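Local coordinates for protein reducing-end xylose-releasing exo-oligoxylanase Rex8A (Paenibacillus barcinonensis, PDB 6SUD) that hydrolyses linear and branched xylooligosaccharides as a family 8 glycoside hydrolase, releasing xylose from their reducing ends, at residues L190-P195 against T249-Q254; Q34-L39 against M77-M82; K159-C164 against Q208-Q213; T13-F18 against A332-D337. The protein carries 1 engineered substitution. One frame throughout, in Å; residues are numbered along the deposited sequence.

Contact 1: residues L190-P195 against T249-Q254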
loop_
_atom_site.group_PDB
_atom_site.type_symbol
_atom_site.label_atom_id
_atom_site.label_comp_id
_atom_site.label_asym_id
_atom_site.label_seq_id
_atom_site.Cartn_x
_atom_site.Cartn_y
_atom_site.Cartn_z
ATOM N N LEU A 190 9.669 15.718 9.389
ATOM C CA LEU A 190 10.982 15.585 8.689
ATOM C C LEU A 190 10.866 15.921 7.200
ATOM O O LEU A 190 9.903 15.538 6.542
ATOM C CB LEU A 190 11.530 14.174 8.927
ATOM C CG LEU A 190 11.851 13.844 10.386
ATOM C CD1 LEU A 190 12.446 12.450 10.515
ATOM C CD2 LEU A 190 12.790 14.880 10.995
ATOM N N PRO A 191 11.846 16.670 6.631
ATOM C CA PRO A 191 11.799 17.110 5.238
ATOM C C PRO A 191 12.422 16.100 4.262
ATOM O O PRO A 191 13.360 16.403 3.562
ATOM C CB PRO A 191 12.637 18.394 5.285
ATOM C CG PRO A 191 13.718 18.070 6.291
ATOM C CD PRO A 191 13.052 17.170 7.314
ATOM N N PHE A 192 11.912 14.881 4.271
ATOM C CA PHE A 192 12.227 13.894 3.214
ATOM C C PHE A 192 11.038 12.962 3.088
ATOM O O PHE A 192 10.056 13.097 3.856
ATOM C CB PHE A 192 13.530 13.143 3.491
ATOM C CG PHE A 192 13.565 12.315 4.748
ATOM C CD1 PHE A 192 13.110 11.004 4.752
ATOM C CD2 PHE A 192 14.103 12.831 5.916
ATOM C CE1 PHE A 192 13.172 10.234 5.899
ATOM C CE2 PHE A 192 14.164 12.060 7.067
ATOM C CZ PHE A 192 13.704 10.762 7.056
ATOM N N SER A 193 11.147 12.045 2.133
ATOM C CA SER A 193 10.022 11.174 1.738
ATOM C C SER A 193 10.437 9.707 1.780
ATOM O O SER A 193 11.564 9.383 2.193
ATOM C CB SER A 193 9.498 11.581 0.395
ATOM O OG SER A 193 8.194 11.055 0.198
ATOM N N ASP A 194 9.480 8.866 1.420
ATOM C CA ASP A 194 9.597 7.392 1.296
ATOM C C ASP A 194 8.892 7.051 -0.007
ATOM O O ASP A 194 7.674 7.166 -0.054
ATOM C CB ASP A 194 8.963 6.727 2.519
ATOM C CG ASP A 194 9.053 5.218 2.546
ATOM O OD1 ASP A 194 8.905 4.593 1.472
ATOM O OD2 ASP A 194 9.271 4.693 3.638
ATOM N N PRO A 195 9.598 6.713 -1.112
ATOM C CA PRO A 195 8.939 6.497 -2.408
ATOM C C PRO A 195 7.765 5.505 -2.413
ATOM O O PRO A 195 6.866 5.668 -3.173
ATOM C CB PRO A 195 10.078 5.963 -3.288
ATOM C CG PRO A 195 11.326 6.561 -2.683
ATOM C CD PRO A 195 11.062 6.604 -1.190
ATOM N N THR A 249 16.972 11.436 -4.675
ATOM C CA THR A 249 18.213 10.757 -4.192
ATOM C C THR A 249 17.961 10.114 -2.828
ATOM O O THR A 249 17.130 10.587 -2.044
ATOM C CB THR A 249 19.423 11.699 -4.104
ATOM O OG1 THR A 249 19.067 12.865 -3.358
ATOM C CG2 THR A 249 19.968 12.095 -5.459
ATOM N N PRO A 250 18.681 9.018 -2.490
ATOM C CA PRO A 250 18.539 8.381 -1.182
ATOM C C PRO A 250 18.818 9.382 -0.055
ATOM O O PRO A 250 19.773 10.139 -0.116
ATOM C CB PRO A 250 19.547 7.218 -1.206
ATOM C CG PRO A 250 19.748 6.948 -2.682
ATOM C CD PRO A 250 19.646 8.308 -3.345
ATOM N N ALA A 251 17.923 9.403 0.920
ATOM C CA ALA A 251 18.004 10.290 2.096
ATOM C C ALA A 251 19.185 9.844 2.951
ATOM O O ALA A 251 19.640 8.703 2.839
ATOM C CB ALA A 251 16.702 10.240 2.841
ATOM N N PRO A 252 19.735 10.728 3.817
ATOM C CA PRO A 252 20.837 10.344 4.697
ATOM C C PRO A 252 20.485 9.178 5.630
ATOM O O PRO A 252 19.318 8.944 5.896
ATOM C CB PRO A 252 21.121 11.598 5.538
ATOM C CG PRO A 252 20.496 12.744 4.755
ATOM C CD PRO A 252 19.348 12.142 3.975
ATOM N N VAL A 253 21.511 8.482 6.122
ATOM C CA VAL A 253 21.355 7.463 7.198
ATOM C C VAL A 253 20.649 8.143 8.376
ATOM O O VAL A 253 21.009 9.297 8.718
ATOM C CB VAL A 253 22.707 6.842 7.596
ATOM C CG1 VAL A 253 22.596 5.965 8.842
ATOM C CG2 VAL A 253 23.294 6.047 6.443
ATOM N N GLN A 254 19.654 7.468 8.944
ATOM C CA GLN A 254 18.829 8.022 10.048
ATOM C C GLN A 254 19.284 7.389 11.364
ATOM O O GLN A 254 20.006 6.370 11.331
ATOM C CB GLN A 254 17.341 7.810 9.753
ATOM C CG GLN A 254 16.857 8.503 8.484
ATOM C CD GLN A 254 16.919 10.013 8.558
ATOM O OE1 GLN A 254 16.446 10.629 9.514
ATOM N NE2 GLN A 254 17.501 10.625 7.538
#

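Contact 2: residues Q34-L39 against M77-M82. With EDO (1,2-ethanediol), chain C.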
loop_
_atom_site.group_PDB
_atom_site.type_symbol
_atom_site.label_atom_id
_atom_site.label_comp_id
_atom_site.label_asym_id
_atom_site.label_seq_id
_atom_site.Cartn_x
_atom_site.Cartn_y
_atom_site.Cartn_z
ATOM N N GLN A 34 -9.731 -18.456 -1.534
ATOM C CA GLN A 34 -8.961 -19.277 -0.567
ATOM C C GLN A 34 -7.833 -18.445 0.044
ATOM O O GLN A 34 -7.496 -18.680 1.231
ATOM C CB GLN A 34 -8.371 -20.544 -1.181
ATOM C CG GLN A 34 -7.883 -21.501 -0.104
ATOM C CD GLN A 34 -8.874 -21.639 1.030
ATOM O OE1 GLN A 34 -8.597 -21.264 2.166
ATOM N NE2 GLN A 34 -10.059 -22.149 0.732
ATOM N N THR A 35 -7.278 -17.481 -0.694
ATOM C CA THR A 35 -6.210 -16.632 -0.112
ATOM C C THR A 35 -6.840 -15.809 1.015
ATOM O O THR A 35 -6.272 -15.756 2.126
ATOM C CB THR A 35 -5.538 -15.742 -1.161
ATOM O OG1 THR A 35 -5.052 -16.582 -2.208
ATOM C CG2 THR A 35 -4.434 -14.903 -0.553
ATOM N N TRP A 36 -8.002 -15.224 0.736
ATOM C CA TRP A 36 -8.791 -14.477 1.745
ATOM C C TRP A 36 -9.008 -15.342 2.989
ATOM O O TRP A 36 -8.716 -14.884 4.085
ATOM C CB TRP A 36 -10.138 -14.010 1.183
ATOM C CG TRP A 36 -11.037 -13.505 2.271
ATOM C CD1 TRP A 36 -11.933 -14.253 2.978
ATOM C CD2 TRP A 36 -11.061 -12.189 2.870
ATOM N NE1 TRP A 36 -12.532 -13.498 3.946
ATOM C CE2 TRP A 36 -12.011 -12.234 3.915
ATOM C CE3 TRP A 36 -10.375 -10.990 2.650
ATOM C CZ2 TRP A 36 -12.310 -11.128 4.706
ATOM C CZ3 TRP A 36 -10.680 -9.894 3.425
ATOM C CH2 TRP A 36 -11.634 -9.961 4.438
ATOM N N ASN A 37 -9.567 -16.540 2.808
ATOM C CA ASN A 37 -9.933 -17.459 3.918
ATOM C C ASN A 37 -8.712 -17.761 4.796
ATOM O O ASN A 37 -8.865 -17.767 6.037
ATOM C CB ASN A 37 -10.540 -18.741 3.356
ATOM C CG ASN A 37 -11.900 -18.459 2.763
ATOM O OD1 ASN A 37 -12.630 -17.622 3.285
ATOM N ND2 ASN A 37 -12.248 -19.129 1.676
ATOM N N ASP A 38 -7.565 -18.057 4.183
ATOM C CA ASP A 38 -6.332 -18.424 4.925
ATOM C C ASP A 38 -5.810 -17.221 5.715
ATOM O O ASP A 38 -5.449 -17.400 6.881
ATOM C CB ASP A 38 -5.254 -18.990 3.999
ATOM C CG ASP A 38 -5.580 -20.365 3.446
ATOM O OD1 ASP A 38 -6.530 -20.993 3.947
ATOM O OD2 ASP A 38 -4.886 -20.800 2.503
ATOM N N LEU A 39 -5.764 -16.040 5.116
ATOM C CA LEU A 39 -5.201 -14.846 5.795
ATOM C C LEU A 39 -6.080 -14.368 6.952
ATOM O O LEU A 39 -5.527 -13.979 7.991
ATOM C CB LEU A 39 -5.056 -13.727 4.769
ATOM C CG LEU A 39 -3.688 -13.592 4.126
ATOM C CD1 LEU A 39 -3.502 -12.136 3.730
ATOM C CD2 LEU A 39 -2.579 -14.061 5.068
ATOM N N MET A 77 -8.512 -2.192 3.180
ATOM C CA MET A 77 -8.497 -2.174 1.699
ATOM C C MET A 77 -8.808 -3.578 1.179
ATOM O O MET A 77 -9.598 -3.697 0.239
ATOM C CB MET A 77 -7.159 -1.715 1.108
ATOM C CG MET A 77 -7.196 -1.622 -0.415
ATOM S SD MET A 77 -8.465 -0.459 -1.051
ATOM C CE MET A 77 -7.653 1.098 -0.722
ATOM N N MET A 78 -8.205 -4.609 1.767
ATOM C CA MET A 78 -8.480 -5.996 1.315
ATOM C C MET A 78 -9.975 -6.276 1.510
ATOM O O MET A 78 -10.604 -6.797 0.569
ATOM C CB MET A 78 -7.665 -7.016 2.102
ATOM C CG MET A 78 -6.162 -6.800 2.036
ATOM S SD MET A 78 -5.342 -7.962 3.165
ATOM C CE MET A 78 -3.643 -7.406 3.079
ATOM N N ALA A 79 -10.523 -5.884 2.665
ATOM C CA ALA A 79 -11.934 -6.176 3.049
ATOM C C ALA A 79 -12.870 -5.548 2.017
ATOM O O ALA A 79 -13.820 -6.243 1.591
ATOM C CB ALA A 79 -12.296 -5.750 4.450
ATOM N N VAL A 80 -12.631 -4.293 1.647
ATOM C CA VAL A 80 -13.594 -3.564 0.776
ATOM C C VAL A 80 -13.444 -4.094 -0.653
ATOM O O VAL A 80 -14.482 -4.332 -1.284
ATOM C CB VAL A 80 -13.520 -2.026 0.912
ATOM C CG1 VAL A 80 -12.213 -1.407 0.434
ATOM C CG2 VAL A 80 -14.709 -1.403 0.219
ATOM N N GLN A 81 -12.222 -4.420 -1.106
ATOM C CA GLN A 81 -11.986 -5.032 -2.447
ATOM C C GLN A 81 -12.649 -6.417 -2.523
ATOM O O GLN A 81 -13.124 -6.782 -3.611
ATOM C CB GLN A 81 -10.489 -5.108 -2.748
ATOM C CG GLN A 81 -9.844 -3.742 -2.934
ATOM C CD GLN A 81 -10.289 -3.035 -4.189
ATOM O OE1 GLN A 81 -10.788 -3.645 -5.127
ATOM N NE2 GLN A 81 -10.076 -1.727 -4.229
ATOM N N MET A 82 -12.769 -7.124 -1.401
ATOM C CA MET A 82 -13.357 -8.491 -1.365
ATOM C C MET A 82 -14.833 -8.430 -0.946
ATOM O O MET A 82 -15.444 -9.508 -0.828
ATOM C CB MET A 82 -12.590 -9.395 -0.395
ATOM C CG MET A 82 -11.184 -9.769 -0.822
ATOM S SD MET A 82 -11.223 -10.864 -2.269
ATOM C CE MET A 82 -12.066 -12.290 -1.587
HETATM C C1 EDO C . -16.699 -13.047 5.721
HETATM O O1 EDO C . -16.610 -13.629 7.012
HETATM C C2 EDO C . -15.418 -13.141 5.106
HETATM O O2 EDO C . -14.977 -14.482 5.109
#

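Contact 3: residues K159-C164 against Q208-Q213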
loop_
_atom_site.group_PDB
_atom_site.type_symbol
_atom_site.label_atom_id
_atom_site.label_comp_id
_atom_site.label_asym_id
_atom_site.label_seq_id
_atom_site.Cartn_x
_atom_site.Cartn_y
_atom_site.Cartn_z
ATOM N N LYS A 159 -12.266 13.760 6.890
ATOM C CA LYS A 159 -11.653 14.179 8.177
ATOM C C LYS A 159 -10.159 13.828 8.207
ATOM O O LYS A 159 -9.355 14.684 8.612
ATOM C CB LYS A 159 -12.390 13.476 9.313
ATOM C CG LYS A 159 -11.905 13.777 10.713
ATOM C CD LYS A 159 -12.758 13.064 11.740
ATOM C CE LYS A 159 -12.130 13.046 13.111
ATOM N NZ LYS A 159 -13.137 12.703 14.138
ATOM N N ILE A 160 -9.798 12.597 7.835
ATOM C CA ILE A 160 -8.369 12.167 7.781
ATOM C C ILE A 160 -7.623 13.081 6.799
ATOM O O ILE A 160 -6.577 13.653 7.185
ATOM C CB ILE A 160 -8.245 10.676 7.402
ATOM C CG1 ILE A 160 -8.947 9.786 8.427
ATOM C CG2 ILE A 160 -6.777 10.301 7.217
ATOM C CD1 ILE A 160 -8.947 8.305 8.082
ATOM N N LEU A 161 -8.130 13.233 5.573
ATOM C CA LEU A 161 -7.404 13.957 4.495
ATOM C C LEU A 161 -7.391 15.463 4.802
ATOM O O LEU A 161 -6.424 16.130 4.399
ATOM C CB LEU A 161 -8.047 13.670 3.137
ATOM C CG LEU A 161 -7.876 12.251 2.596
ATOM C CD1 LEU A 161 -8.364 12.177 1.159
ATOM C CD2 LEU A 161 -6.428 11.791 2.685
ATOM N N HIS A 162 -8.402 15.985 5.498
ATOM C CA HIS A 162 -8.371 17.388 6.006
ATOM C C HIS A 162 -7.140 17.589 6.902
ATOM O O HIS A 162 -6.371 18.543 6.654
ATOM C CB HIS A 162 -9.639 17.764 6.772
ATOM C CG HIS A 162 -9.524 19.130 7.355
ATOM N ND1 HIS A 162 -9.620 20.253 6.573
ATOM C CD2 HIS A 162 -9.258 19.557 8.611
ATOM C CE1 HIS A 162 -9.444 21.322 7.322
ATOM N NE2 HIS A 162 -9.211 20.923 8.575
ATOM N N ALA A 163 -6.958 16.731 7.912
ATOM C CA ALA A 163 -5.821 16.813 8.855
ATOM C C ALA A 163 -4.512 16.643 8.068
ATOM O O ALA A 163 -3.564 17.405 8.305
ATOM C CB ALA A 163 -5.979 15.805 9.959
ATOM N N CYS A 164 -4.479 15.723 7.101
ATOM C CA CYS A 164 -3.281 15.444 6.265
ATOM C C CYS A 164 -2.757 16.730 5.617
ATOM O O CYS A 164 -1.534 16.867 5.492
ATOM C CB CYS A 164 -3.595 14.439 5.171
ATOM S SG CYS A 164 -3.744 12.752 5.812
ATOM N N GLN A 208 -11.426 13.647 -6.559
ATOM C CA GLN A 208 -12.880 13.462 -6.813
ATOM C C GLN A 208 -13.664 13.493 -5.499
ATOM O O GLN A 208 -14.812 13.983 -5.522
ATOM C CB GLN A 208 -13.157 12.122 -7.495
ATOM C CG GLN A 208 -12.393 11.911 -8.785
ATOM C CD GLN A 208 -13.090 12.559 -9.950
ATOM O OE1 GLN A 208 -13.805 11.897 -10.698
ATOM N NE2 GLN A 208 -12.902 13.860 -10.100
ATOM N N TYR A 209 -13.122 12.903 -4.427
ATOM C CA TYR A 209 -13.927 12.505 -3.238
ATOM C C TYR A 209 -13.625 13.337 -1.987
ATOM O O TYR A 209 -14.481 13.333 -1.082
ATOM C CB TYR A 209 -13.736 11.022 -2.912
ATOM C CG TYR A 209 -13.989 10.090 -4.072
ATOM C CD1 TYR A 209 -15.003 10.332 -4.986
ATOM C CD2 TYR A 209 -13.221 8.951 -4.246
ATOM C CE1 TYR A 209 -15.232 9.484 -6.058
ATOM C CE2 TYR A 209 -13.444 8.088 -5.305
ATOM C CZ TYR A 209 -14.450 8.357 -6.213
ATOM O OH TYR A 209 -14.660 7.498 -7.255
ATOM N N ALA A 210 -12.499 14.043 -1.920
ATOM C CA ALA A 210 -12.089 14.781 -0.701
ATOM C C ALA A 210 -12.926 16.055 -0.573
ATOM O O ALA A 210 -13.719 16.339 -1.484
ATOM C CB ALA A 210 -10.612 15.094 -0.729
ATOM N N ASN A 211 -12.743 16.785 0.519
ATOM C CA ASN A 211 -13.332 18.135 0.704
ATOM C C ASN A 211 -13.054 18.981 -0.547
ATOM O O ASN A 211 -11.913 18.965 -1.046
ATOM C CB ASN A 211 -12.805 18.811 1.967
ATOM C CG ASN A 211 -13.415 18.253 3.235
ATOM O OD1 ASN A 211 -14.470 17.619 3.211
ATOM N ND2 ASN A 211 -12.734 18.450 4.348
ATOM N N GLU A 212 -14.061 19.724 -1.011
ATOM C CA GLU A 212 -14.008 20.488 -2.289
ATOM C C GLU A 212 -12.771 21.397 -2.322
ATOM O O GLU A 212 -12.101 21.429 -3.366
ATOM C CB GLU A 212 -15.290 21.301 -2.479
ATOM C CG GLU A 212 -16.494 20.435 -2.795
ATOM C CD GLU A 212 -17.746 21.206 -3.172
ATOM O OE1 GLU A 212 -18.172 22.059 -2.362
ATOM O OE2 GLU A 212 -18.287 20.958 -4.280
ATOM N N GLN A 213 -12.467 22.079 -1.214
ATOM C CA GLN A 213 -11.377 23.095 -1.138
ATOM C C GLN A 213 -10.020 22.443 -1.440
ATOM O O GLN A 213 -9.100 23.171 -1.824
ATOM C CB GLN A 213 -11.344 23.796 0.226
ATOM C CG GLN A 213 -11.012 22.879 1.404
ATOM C CD GLN A 213 -10.676 23.596 2.691
ATOM O OE1 GLN A 213 -10.530 24.812 2.740
ATOM N NE2 GLN A 213 -10.546 22.828 3.762
HETATM O O HOH W 1 -10.386 20.129 3.995
#

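Contact 4: residues T13-F18 against A332-D337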
loop_
_atom_site.group_PDB
_atom_site.type_symbol
_atom_site.label_atom_id
_atom_site.label_comp_id
_atom_site.label_asym_id
_atom_site.label_seq_id
_atom_site.Cartn_x
_atom_site.Cartn_y
_atom_site.Cartn_z
ATOM N N THR A 13 -12.966 -1.683 -17.366
ATOM C CA THR A 13 -12.393 -3.011 -17.724
ATOM C C THR A 13 -11.036 -3.187 -17.040
ATOM O O THR A 13 -10.154 -2.331 -17.231
ATOM C CB THR A 13 -12.285 -3.160 -19.246
ATOM O OG1 THR A 13 -13.621 -3.119 -19.746
ATOM C CG2 THR A 13 -11.607 -4.438 -19.686
ATOM N N TYR A 14 -10.873 -4.288 -16.305
ATOM C CA TYR A 14 -9.648 -4.614 -15.526
ATOM C C TYR A 14 -8.936 -5.801 -16.168
ATOM O O TYR A 14 -9.595 -6.817 -16.409
ATOM C CB TYR A 14 -10.018 -4.882 -14.065
ATOM C CG TYR A 14 -10.479 -3.622 -13.381
ATOM C CD1 TYR A 14 -11.799 -3.206 -13.442
ATOM C CD2 TYR A 14 -9.563 -2.793 -12.758
ATOM C CE1 TYR A 14 -12.206 -2.024 -12.845
ATOM C CE2 TYR A 14 -9.956 -1.614 -12.154
ATOM C CZ TYR A 14 -11.280 -1.230 -12.191
ATOM O OH TYR A 14 -11.633 -0.054 -11.609
ATOM N N ALA A 15 -7.633 -5.667 -16.432
ATOM C CA ALA A 15 -6.782 -6.769 -16.934
ATOM C C ALA A 15 -6.828 -7.912 -15.925
ATOM O O ALA A 15 -6.601 -7.670 -14.722
ATOM C CB ALA A 15 -5.359 -6.331 -17.164
ATOM N N ASN A 16 -7.087 -9.121 -16.417
ATOM C CA ASN A 16 -7.002 -10.361 -15.610
ATOM C C ASN A 16 -5.790 -11.100 -16.155
ATOM O O ASN A 16 -5.939 -11.799 -17.175
ATOM C CB ASN A 16 -8.309 -11.155 -15.651
ATOM C CG ASN A 16 -8.268 -12.444 -14.855
ATOM O OD1 ASN A 16 -7.199 -12.938 -14.495
ATOM N ND2 ASN A 16 -9.429 -13.022 -14.594
ATOM N N LEU A 17 -4.626 -10.877 -15.552
ATOM C CA LEU A 17 -3.354 -11.419 -16.078
ATOM C C LEU A 17 -3.296 -12.918 -15.828
ATOM O O LEU A 17 -2.601 -13.571 -16.605
ATOM C CB LEU A 17 -2.169 -10.692 -15.442
ATOM C CG LEU A 17 -2.078 -9.230 -15.858
ATOM C CD1 LEU A 17 -0.730 -8.648 -15.514
ATOM C CD2 LEU A 17 -2.333 -9.100 -17.344
ATOM N N PHE A 18 -3.972 -13.438 -14.795
ATOM C CA PHE A 18 -4.038 -14.907 -14.573
ATOM C C PHE A 18 -4.753 -15.536 -15.775
ATOM O O PHE A 18 -4.272 -16.537 -16.300
ATOM C CB PHE A 18 -4.697 -15.256 -13.238
ATOM C CG PHE A 18 -3.880 -14.956 -12.004
ATOM C CD1 PHE A 18 -2.527 -15.258 -11.930
ATOM C CD2 PHE A 18 -4.482 -14.435 -10.867
ATOM C CE1 PHE A 18 -1.798 -14.999 -10.777
ATOM C CE2 PHE A 18 -3.755 -14.171 -9.717
ATOM C CZ PHE A 18 -2.411 -14.456 -9.670
ATOM N N ALA A 332 3.973 -5.953 -11.057
ATOM C CA ALA A 332 4.533 -5.084 -12.118
ATOM C C ALA A 332 4.066 -5.561 -13.501
ATOM O O ALA A 332 4.196 -4.777 -14.450
ATOM C CB ALA A 332 6.036 -5.048 -12.047
ATOM N N SER A 333 3.540 -6.789 -13.605
ATOM C CA SER A 333 3.004 -7.354 -14.873
ATOM C C SER A 333 1.731 -6.622 -15.325
ATOM O O SER A 333 1.396 -6.744 -16.527
ATOM C CB SER A 333 2.817 -8.824 -14.783
ATOM O OG SER A 333 4.096 -9.461 -14.725
ATOM N N LEU A 334 1.041 -5.882 -14.445
ATOM C CA LEU A 334 -0.059 -4.984 -14.900
ATOM C C LEU A 334 0.477 -3.968 -15.918
ATOM O O LEU A 334 -0.329 -3.518 -16.752
ATOM C CB LEU A 334 -0.727 -4.265 -13.722
ATOM C CG LEU A 334 -1.705 -5.090 -12.894
ATOM C CD1 LEU A 334 -2.106 -4.347 -11.628
ATOM C CD2 LEU A 334 -2.926 -5.473 -13.703
ATOM N N ALA A 335 1.756 -3.593 -15.849
ATOM C CA ALA A 335 2.336 -2.522 -16.699
ATOM C C ALA A 335 3.408 -3.070 -17.645
ATOM O O ALA A 335 3.504 -2.577 -18.772
ATOM C CB ALA A 335 2.881 -1.417 -15.836
ATOM N N ALA A 336 4.214 -4.032 -17.199
ATOM C CA ALA A 336 5.356 -4.564 -17.981
ATOM C C ALA A 336 4.821 -5.225 -19.256
ATOM O O ALA A 336 3.763 -5.893 -19.199
ATOM C CB ALA A 336 6.164 -5.534 -17.151
ATOM N N ASP A 337 5.512 -5.029 -20.370
ATOM C CA ASP A 337 5.214 -5.721 -21.655
ATOM C C ASP A 337 6.478 -6.427 -22.155
ATOM O O ASP A 337 6.539 -6.767 -23.361
ATOM C CB ASP A 337 4.684 -4.726 -22.681
ATOM C CG ASP A 337 5.704 -3.670 -23.063
ATOM O OD1 ASP A 337 6.849 -3.755 -22.563
ATOM O OD2 ASP A 337 5.348 -2.778 -23.856
#

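Contact 1: residues L190-P195 against T249-Q254
A small loop-to-loop contact, chiefly an aromatic ring against a primary amide, joins Phe192 to Gln254 and Ala251 between the loop that precedes helix 200-209 and the long loop between helices 215-232 and 268-280. Phe192 CZ lies 3.6 Å from Gln254 CD. The amide approaches the ring obliquely, its plane turned 46° from that of the ring, and its oxygen and nitrogen both lie near CE2. Further along the same side of the ring, Phe192 CD1 meets Ala251 CB at 4.1 Å. The amide is held by its own loop: bent at chi2 (-65°), the Gln254 chain folds back so that NE2 donates to Pro252 O at 3.0 Å, from above the carbonyl plane. Phe192 follows an inverse gamma turn centred on Pro191, and its ring also meets that of Phe186. A leucine in place of Gln254 would probably leave Pro252 O without this donor and Phe192 CZ and CE2 without the amide beside them. About 9 Å separates the side chains of Phe192 and Asp265, the probable proton acceptor. Across the contact the chemistry is dispersion rather than directed bonding, while the amide N-H is used within its own loop.

Contact 2: residues Q34-L39 against M77-M82
Trp36, whose indole reaches from helix 25-41 over to the end of helix 69-81, gives its NE1 hydrogen to O2 of a 1,2-ethanediol at 2.9 Å, with an N-H...O angle of 157°. The diol, probably a crystallisation additive, is also hydrogen-bonded to Glu87 OE2 on helix 85-99. Across the two helices the indole's contacts are apolar. With CG anti to the backbone N (chi1 169°), the six-membered ring reaches the backbone of helix 69-81 obliquely, where CZ3 comes 3.9 Å from Ala79 CA. Met82, just past the helix end, is bent at chi2 and chi3 and slides past the tryptophan in the opposite direction: its CG lies 3.8 Å from Trp36 CE3, and its CE reaches back to Trp36 CB at the same distance. Met78 adds a looser contact, CB to Trp36 CZ3 at 4.4 Å. Such helix-to-helix packing builds the (alpha/alpha)6 barrel of family 8, and here Phe367 of helix 359-373 touches both methionines. Phe40 stacks on the indole, and Lys84 makes a cation-pi contact with it. An alanine at Trp36 would probably open a gap between the helices and leave the Met82 methyl group free to turn and Lys84 without its aromatic partner. The indole thus packs its carbon atoms in the helix interface while its N-H turns to a polar partner, here the diol.

Contact 3: residues K159-C164 against Q208-Q213
His162 sets the ND1 edge of its imidazole against the amide of Gln213, with ND1 and NE2 3.9 Å apart and ring and amide planes nearly coplanar, 4° from each other. A water bridges the pair. It lies in the plane of the imidazole, 2.7 Å from His162 ND1, and accepts the N-H of Gln213 NE2 at 2.7 Å and that of Asn211 ND2 at 2.9 Å, so that three side chains from the two segments grip one oxygen. The torsions bring them together: His162 holds CG anti to the backbone N (chi1 175°), while the Gln213 chain runs extended beyond CG to carry its amide across. Asn211 comes in beside the histidine, its ND2 4.0 Å from His162 CB. The segments are the middle of helix 153-170 and the turn where helix 200-209 ends, with Ala210 the first residue to leave helical geometry, so the contact ties a helix flank to a helix-helix connection of the (alpha/alpha)6 barrel known for family 8. Deeper in, the chemistry turns apolar, and Leu161 CD1 meets the CB of Ala210 at 4.1 Å. Trp218 of helix 215-232 touches both of these residues, and Leu161 also packs on Ala134 and Phe138 of helix 127-144. The backbone of the turn is gripped by two arginines, Tyr209 O receiving NE of Arg158 and Ala210 O that of Arg215.

Contact 4: residues T13-F18 against A332-D337
The flat group here is the peptide joining Ser333 to Leu334, and Leu17, with CG anti to the carbonyl carbon (chi1 -67°), places its CD1 methyl over one face of it, 3.5 Å from Leu334 N. This joins the N-terminal segment to the 3-10 segment 332-334 that follows helix 322-331 of a family 8 (alpha/alpha)6-barrel enzyme. The 3.0 Å from Leu17 CD1 to Ser333 O is very short for a methyl against a carbonyl oxygen, so the exact placing of this group is doubtful. Leu17 opens the short helix 17-20, with Asn16 as its N-cap: Asn16 OD1 accepts from Gln19 N. Around the peptide the fit is apolar. Leu334 CD2 sits 4.3 Å from the CB of Ala15. The Ser333 hydroxyl plays no part across the contact, being hydrogen-bonded to Gln294 and to Ala341 O instead. Leu334 also rests on Ala274 and Glu278 of helix 268-280 and on Ala372 of helix 359-373, so it lies between the N-terminal segment and these helices, and Leu17 also packs on the latter at Leu373. In the turn itself a single oxygen, Ala332 O, takes two backbone donors, Ala335 N at 3.1 Å and Ala336 N at 2.8 Å.

In the fold
Contact 4 spans the longest stretch of sequence of the four, 314 residues between its closest ends, and encloses the other three. Contact 2 closes first; contacts 3 and 1 then interlock, their segments alternating along the sequence. No two contacts touch. Contacts 2 and 4 are the closest pair, their centres about 20 Å apart, whereas contacts 1 and 2 lie about 33 Å apart on opposite sides of the chain's centre. Helix 359-373 packs on contacts 2 and 4, helix 127-144 on contacts 2 and 3, and helix 215-232 on contacts 1 and 3. The fold is thus joined at separate places; contacts 1 and 2 have side chains about 11 and 12 Å from a bound xylose, while contacts 3 and 4 lie away from the sites.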